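Local coordinates for GAF domain/HD domain protein (Geobacter sulfurreducens, PDB 3EEA), which is of unknown function but carries a GAF domain, the part described here, in a longer GAF/HD-domain protein that may have phosphatase activity, at residues Leu25-Tyr37 / Pro48-Phe62. Numbering follows the deposited sequence.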
loop_
_atom_site.group_PDB
_atom_site.type_symbol
_atom_site.label_atom_id
_atom_site.label_comp_id
_atom_site.label_asym_id
_atom_site.label_seq_id
_atom_site.Cartn_x
_atom_site.Cartn_y
_atom_site.Cartn_z
ATOM N N LEU A 25 -1.607 0.977 -7.086
ATOM C CA LEU A 25 -2.467 2.123 -7.411
ATOM C C LEU A 25 -3.438 1.740 -8.528
ATOM O O LEU A 25 -4.640 2.035 -8.391
ATOM C CB LEU A 25 -1.699 3.353 -7.821
ATOM C CG LEU A 25 -0.902 3.975 -6.687
ATOM C CD1 LEU A 25 0.087 4.979 -7.332
ATOM C CD2 LEU A 25 -1.841 4.605 -5.627
ATOM N N ARG A 26 -2.935 1.108 -9.586
ATOM C CA ARG A 26 -3.838 0.743 -10.707
ATOM C C ARG A 26 -4.951 -0.245 -10.313
ATOM O O ARG A 26 -6.049 -0.253 -10.912
ATOM C CB ARG A 26 -3.060 0.265 -11.921
ATOM C CG ARG A 26 -2.480 1.473 -12.639
ATOM C CD ARG A 26 -1.708 1.174 -13.906
ATOM N NE ARG A 26 -2.488 0.609 -15.016
ATOM C CZ ARG A 26 -3.256 1.299 -15.861
ATOM N NH1 ARG A 26 -3.415 2.603 -15.746
ATOM N NH2 ARG A 26 -3.890 0.669 -16.832
ATOM N N LYS A 27 -4.643 -1.120 -9.377
ATOM C CA LYS A 27 -5.612 -2.072 -8.842
ATOM C C LYS A 27 -6.619 -1.435 -7.891
ATOM O O LYS A 27 -7.766 -1.932 -7.749
ATOM C CB LYS A 27 -4.887 -3.185 -8.143
ATOM C CG LYS A 27 -4.163 -4.114 -9.097
ATOM C CD LYS A 27 -3.656 -5.268 -8.305
ATOM C CE LYS A 27 -2.727 -6.104 -9.110
ATOM N NZ LYS A 27 -2.372 -7.236 -8.228
ATOM N N LEU A 28 -6.229 -0.352 -7.230
ATOM C CA LEU A 28 -7.119 0.276 -6.251
ATOM C C LEU A 28 -7.964 1.415 -6.816
ATOM O O LEU A 28 -9.003 1.735 -6.261
ATOM C CB LEU A 28 -6.282 0.841 -5.080
ATOM C CG LEU A 28 -5.703 -0.255 -4.191
ATOM C CD1 LEU A 28 -4.782 0.329 -3.152
ATOM C CD2 LEU A 28 -6.871 -1.118 -3.596
ATOM N N VAL A 29 -7.480 2.064 -7.874
ATOM C CA VAL A 29 -8.128 3.259 -8.412
ATOM C C VAL A 29 -8.143 3.106 -9.909
ATOM O O VAL A 29 -7.119 2.839 -10.509
ATOM C CB VAL A 29 -7.363 4.557 -8.005
ATOM C CG1 VAL A 29 -8.038 5.821 -8.623
ATOM C CG2 VAL A 29 -7.259 4.723 -6.460
ATOM N N LYS A 30 -9.317 3.233 -10.526
ATOM C CA LYS A 30 -9.429 3.138 -12.003
ATOM C C LYS A 30 -8.671 4.306 -12.648
ATOM O O LYS A 30 -8.915 5.487 -12.349
ATOM C CB LYS A 30 -10.907 3.131 -12.444
ATOM C CG LYS A 30 -11.615 1.867 -11.989
ATOM C CD LYS A 30 -13.114 1.803 -12.378
ATOM C CE LYS A 30 -13.770 0.474 -11.904
ATOM N NZ LYS A 30 -15.238 0.409 -12.255
ATOM N N THR A 31 -7.725 3.972 -13.520
ATOM C CA THR A 31 -6.889 4.976 -14.162
ATOM C C THR A 31 -6.530 4.523 -15.580
ATOM O O THR A 31 -6.468 3.306 -15.857
ATOM C CB THR A 31 -5.537 5.149 -13.361
ATOM O OG1 THR A 31 -4.713 3.982 -13.538
ATOM C CG2 THR A 31 -5.782 5.306 -11.909
ATOM N N ARG A 32 -6.309 5.466 -16.483
ATOM C CA ARG A 32 -5.778 5.128 -17.797
ATOM C C ARG A 32 -4.266 4.845 -17.735
ATOM O O ARG A 32 -3.741 3.856 -18.302
ATOM C CB ARG A 32 -6.100 6.262 -18.723
ATOM C CG ARG A 32 -5.674 6.095 -20.159
ATOM C CD ARG A 32 -5.932 7.365 -20.884
ATOM N NE ARG A 32 -5.411 7.308 -22.239
ATOM C CZ ARG A 32 -6.076 6.774 -23.268
ATOM N NH1 ARG A 32 -7.273 6.209 -23.082
ATOM N NH2 ARG A 32 -5.524 6.771 -24.475
ATOM N N TRP A 33 -3.539 5.729 -17.074
ATOM C CA TRP A 33 -2.119 5.513 -16.893
ATOM C C TRP A 33 -1.580 6.268 -15.679
ATOM O O TRP A 33 -2.307 7.103 -15.091
ATOM C CB TRP A 33 -1.350 5.928 -18.124
ATOM C CG TRP A 33 -1.582 7.245 -18.681
ATOM C CD1 TRP A 33 -2.176 7.504 -19.908
ATOM C CD2 TRP A 33 -1.055 8.529 -18.226
ATOM N NE1 TRP A 33 -2.151 8.829 -20.167
ATOM C CE2 TRP A 33 -1.471 9.495 -19.170
ATOM C CE3 TRP A 33 -0.367 8.955 -17.075
ATOM C CZ2 TRP A 33 -1.185 10.859 -19.034
ATOM C CZ3 TRP A 33 -0.076 10.328 -16.928
ATOM C CH2 TRP A 33 -0.508 11.268 -17.898
ATOM N N ILE A 34 -0.363 5.888 -15.307
ATOM C CA ILE A 34 0.425 6.430 -14.200
ATOM C C ILE A 34 1.844 6.686 -14.687
ATOM O O ILE A 34 2.419 5.867 -15.414
ATOM C CB ILE A 34 0.492 5.446 -12.986
ATOM C CG1 ILE A 34 -0.922 5.005 -12.629
ATOM C CG2 ILE A 34 1.278 6.090 -11.819
ATOM C CD1 ILE A 34 -1.076 4.091 -11.369
ATOM N N ALA A 35 2.371 7.860 -14.366
ATOM C CA ALA A 35 3.699 8.263 -14.765
ATOM C C ALA A 35 4.455 8.776 -13.530
ATOM O O ALA A 35 3.994 9.730 -12.895
ATOM C CB ALA A 35 3.617 9.350 -15.837
ATOM N N VAL A 36 5.592 8.154 -13.198
ATOM C CA VAL A 36 6.332 8.469 -12.007
ATOM C C VAL A 36 7.644 9.095 -12.397
ATOM O O VAL A 36 8.316 8.590 -13.297
ATOM C CB VAL A 36 6.610 7.190 -11.117
ATOM C CG1 VAL A 36 7.391 7.621 -9.828
ATOM C CG2 VAL A 36 5.307 6.453 -10.848
ATOM N N TYR A 37 7.994 10.176 -11.710
ATOM C CA TYR A 37 9.230 10.910 -11.896
ATOM C C TYR A 37 9.974 11.123 -10.580
ATOM O O TYR A 37 9.349 11.255 -9.502
ATOM C CB TYR A 37 8.908 12.305 -12.395
ATOM C CG TYR A 37 8.314 12.362 -13.779
ATOM C CD1 TYR A 37 9.087 12.755 -14.896
ATOM C CD2 TYR A 37 6.985 12.021 -13.990
ATOM C CE1 TYR A 37 8.530 12.779 -16.165
ATOM C CE2 TYR A 37 6.421 12.103 -15.254
ATOM C CZ TYR A 37 7.190 12.468 -16.328
ATOM O OH TYR A 37 6.609 12.501 -17.562
ATOM N N PRO A 48 11.980 11.212 -15.709
ATOM C CA PRO A 48 11.021 10.082 -15.819
ATOM C C PRO A 48 11.603 8.832 -15.196
ATOM O O PRO A 48 12.802 8.542 -15.379
ATOM C CB PRO A 48 10.770 9.929 -17.318
ATOM C CG PRO A 48 11.689 10.893 -17.963
ATOM C CD PRO A 48 12.369 11.768 -17.007
ATOM N N ALA A 49 10.803 8.157 -14.370
ATOM C CA ALA A 49 11.289 6.950 -13.637
ATOM C C ALA A 49 10.616 5.693 -14.195
ATOM O O ALA A 49 11.280 4.799 -14.669
ATOM C CB ALA A 49 11.024 7.088 -12.149
ATOM N N ARG A 50 9.296 5.667 -14.184
ATOM C CA ARG A 50 8.506 4.583 -14.705
ATOM C C ARG A 50 7.085 5.006 -15.043
ATOM O O ARG A 50 6.469 5.779 -14.312
ATOM C CB ARG A 50 8.448 3.482 -13.671
ATOM C CG ARG A 50 7.639 2.316 -14.164
ATOM C CD ARG A 50 7.890 1.102 -13.292
ATOM N NE ARG A 50 9.226 0.573 -13.525
ATOM C CZ ARG A 50 9.478 -0.465 -14.311
ATOM N NH1 ARG A 50 8.480 -1.060 -14.950
ATOM N NH2 ARG A 50 10.723 -0.896 -14.480
ATOM N N SER A 51 6.552 4.482 -16.143
ATOM C CA SER A 51 5.138 4.648 -16.491
ATOM C C SER A 51 4.460 3.314 -16.590
ATOM O O SER A 51 5.115 2.314 -16.887
ATOM C CB SER A 51 5.012 5.359 -17.852
ATOM O OG SER A 51 5.507 4.600 -18.960
ATOM N N THR A 52 3.139 3.310 -16.479
ATOM C CA THR A 52 2.332 2.135 -16.640
ATOM C C THR A 52 1.055 2.548 -17.324
ATOM O O THR A 52 0.359 3.484 -16.898
ATOM C CB THR A 52 1.977 1.511 -15.266
ATOM O OG1 THR A 52 3.134 1.580 -14.406
ATOM C CG2 THR A 52 1.501 0.112 -15.439
ATOM N N GLY A 53 0.714 1.823 -18.384
ATOM C CA GLY A 53 -0.471 2.094 -19.156
ATOM C C GLY A 53 -0.435 3.137 -20.247
ATOM O O GLY A 53 -1.479 3.458 -20.804
ATOM N N LEU A 54 0.721 3.727 -20.552
ATOM C CA LEU A 54 0.749 4.734 -21.609
ATOM C C LEU A 54 0.542 4.003 -22.948
ATOM O O LEU A 54 1.010 2.879 -23.097
ATOM C CB LEU A 54 2.115 5.430 -21.681
ATOM C CG LEU A 54 2.496 6.462 -20.644
ATOM C CD1 LEU A 54 3.958 6.912 -20.829
ATOM C CD2 LEU A 54 1.533 7.639 -20.711
ATOM N N PRO A 55 -0.132 4.650 -23.904
ATOM C CA PRO A 55 -0.139 4.109 -25.256
ATOM C C PRO A 55 1.287 3.992 -25.752
ATOM O O PRO A 55 2.096 4.889 -25.495
ATOM C CB PRO A 55 -0.902 5.157 -26.063
ATOM C CG PRO A 55 -1.645 5.921 -25.113
ATOM C CD PRO A 55 -0.884 5.908 -23.827
ATOM N N ALA A 56 1.584 2.882 -26.420
ATOM C CA ALA A 56 2.939 2.526 -26.822
ATOM C C ALA A 56 3.654 3.647 -27.588
ATOM O O ALA A 56 4.879 3.836 -27.425
ATOM C CB ALA A 56 2.920 1.250 -27.665
ATOM N N SER A 57 2.910 4.379 -28.418
ATOM C CA SER A 57 3.503 5.476 -29.170
ATOM C C SER A 57 4.043 6.583 -28.261
ATOM O O SER A 57 4.957 7.293 -28.655
ATOM C CB SER A 57 2.510 6.076 -30.165
ATOM O OG SER A 57 1.411 6.661 -29.499
ATOM N N PHE A 58 3.505 6.724 -27.046
ATOM C CA PHE A 58 3.974 7.788 -26.142
ATOM C C PHE A 58 5.111 7.363 -25.193
ATOM O O PHE A 58 5.701 8.194 -24.491
ATOM C CB PHE A 58 2.800 8.386 -25.384
ATOM C CG PHE A 58 1.864 9.167 -26.251
ATOM C CD1 PHE A 58 2.269 10.377 -26.821
ATOM C CD2 PHE A 58 0.574 8.695 -26.516
ATOM C CE1 PHE A 58 1.408 11.109 -27.638
ATOM C CE2 PHE A 58 -0.305 9.429 -27.326
ATOM C CZ PHE A 58 0.120 10.643 -27.884
ATOM N N LEU A 59 5.479 6.094 -25.205
ATOM C CA LEU A 59 6.539 5.640 -24.339
ATOM C C LEU A 59 7.901 6.319 -24.631
ATOM O O LEU A 59 8.564 6.733 -23.695
ATOM C CB LEU A 59 6.647 4.123 -24.375
ATOM C CG LEU A 59 7.393 3.444 -23.249
ATOM C CD1 LEU A 59 6.744 3.761 -21.865
ATOM C CD2 LEU A 59 7.428 1.928 -23.584
ATOM N N PRO A 60 8.306 6.459 -25.916
ATOM C CA PRO A 60 9.557 7.218 -26.181
ATOM C C PRO A 60 9.490 8.674 -25.715
ATOM O O PRO A 60 10.493 9.215 -25.294
ATOM C CB PRO A 60 9.696 7.194 -27.708
ATOM C CG PRO A 60 8.769 6.124 -28.184
ATOM C CD PRO A 60 7.723 5.889 -27.146
ATOM N N VAL A 61 8.318 9.293 -25.815
ATOM C CA VAL A 61 8.106 10.664 -25.328
ATOM C C VAL A 61 8.283 10.801 -23.797
ATOM O O VAL A 61 9.025 11.662 -23.311
ATOM C CB VAL A 61 6.693 11.166 -25.702
ATOM C CG1 VAL A 61 6.406 12.531 -25.039
ATOM C CG2 VAL A 61 6.539 11.221 -27.234
ATOM N N PHE A 62 7.583 9.949 -23.049
ATOM C CA PHE A 62 7.785 9.847 -21.609
ATOM C C PHE A 62 9.263 9.668 -21.253
ATOM O O PHE A 62 9.781 10.375 -20.393
ATOM C CB PHE A 62 6.971 8.672 -21.035
ATOM C CG PHE A 62 7.297 8.367 -19.605
ATOM C CD1 PHE A 62 6.926 9.257 -18.611
ATOM C CD2 PHE A 62 8.035 7.251 -19.257
ATOM C CE1 PHE A 62 7.221 9.034 -17.295
ATOM C CE2 PHE A 62 8.375 7.025 -17.935
ATOM C CZ PHE A 62 7.953 7.920 -16.935
HETATM O O HOH W 1 8.403 12.597 -19.562
#
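Tyr37 and Phe62 meet in an offset edge-to-face pair: the edge of the Phe62 ring is turned toward the face of Tyr37, with planes at 75° and centroids 5.3 Å apart. Phe62 CE1 approaches Tyr37 CZ to 3.6 Å, and Pro48 CB lies over one Phe62 face and Ser51 CB over the opposite one. Tyr37 CD1 also comes within 3.4 Å of Pro48 CA. A water whose O lies in the plane of the tyrosine ring, 2.7 Å from Tyr37 OH, accepts from that hydroxyl and donates to Phe62 O, tying strand to helix. Replacing Tyr37 with alanine would remove both ring and hydroxyl, and would probably leave the Phe62 edge and Pro48 without their aromatic partner and the water without its donor. Elsewhere, Leu54 CD2 sits 3.6 Å from the centroid of the five-membered ring of Trp33, 6° off the ring normal, a CH-pi contact. The indole reaches this methyl because its CG stands between the backbone N and the carbonyl carbon (chi1 51°). Strands 33-39 and 46-52 form the antiparallel hairpin at one margin of the GAF-domain sheet, where 46-52 is the outermost strand within the chain. Ile34 and Thr52 make a hydrogen-bonded pair, with both bonds in their carbonyl planes. Val36 O accepts from both Ala49 N (2.7 Å) and Arg50 N (3.2 Å), the signature of a classic beta bulge. On the Val36 side of the sheet, Thr52 CG2 packs against Arg26 CD at 3.7 Å. Farther out, Arg50 forms a salt bridge with Asp15, and Phe125 meets Tyr37 nearly perpendicularly. Trp33, Tyr37 and Leu54 also line the pocket occupied by a polyether, probably from the crystallisation liquor, to which Arg32 NH2 donates a weak hydrogen bond.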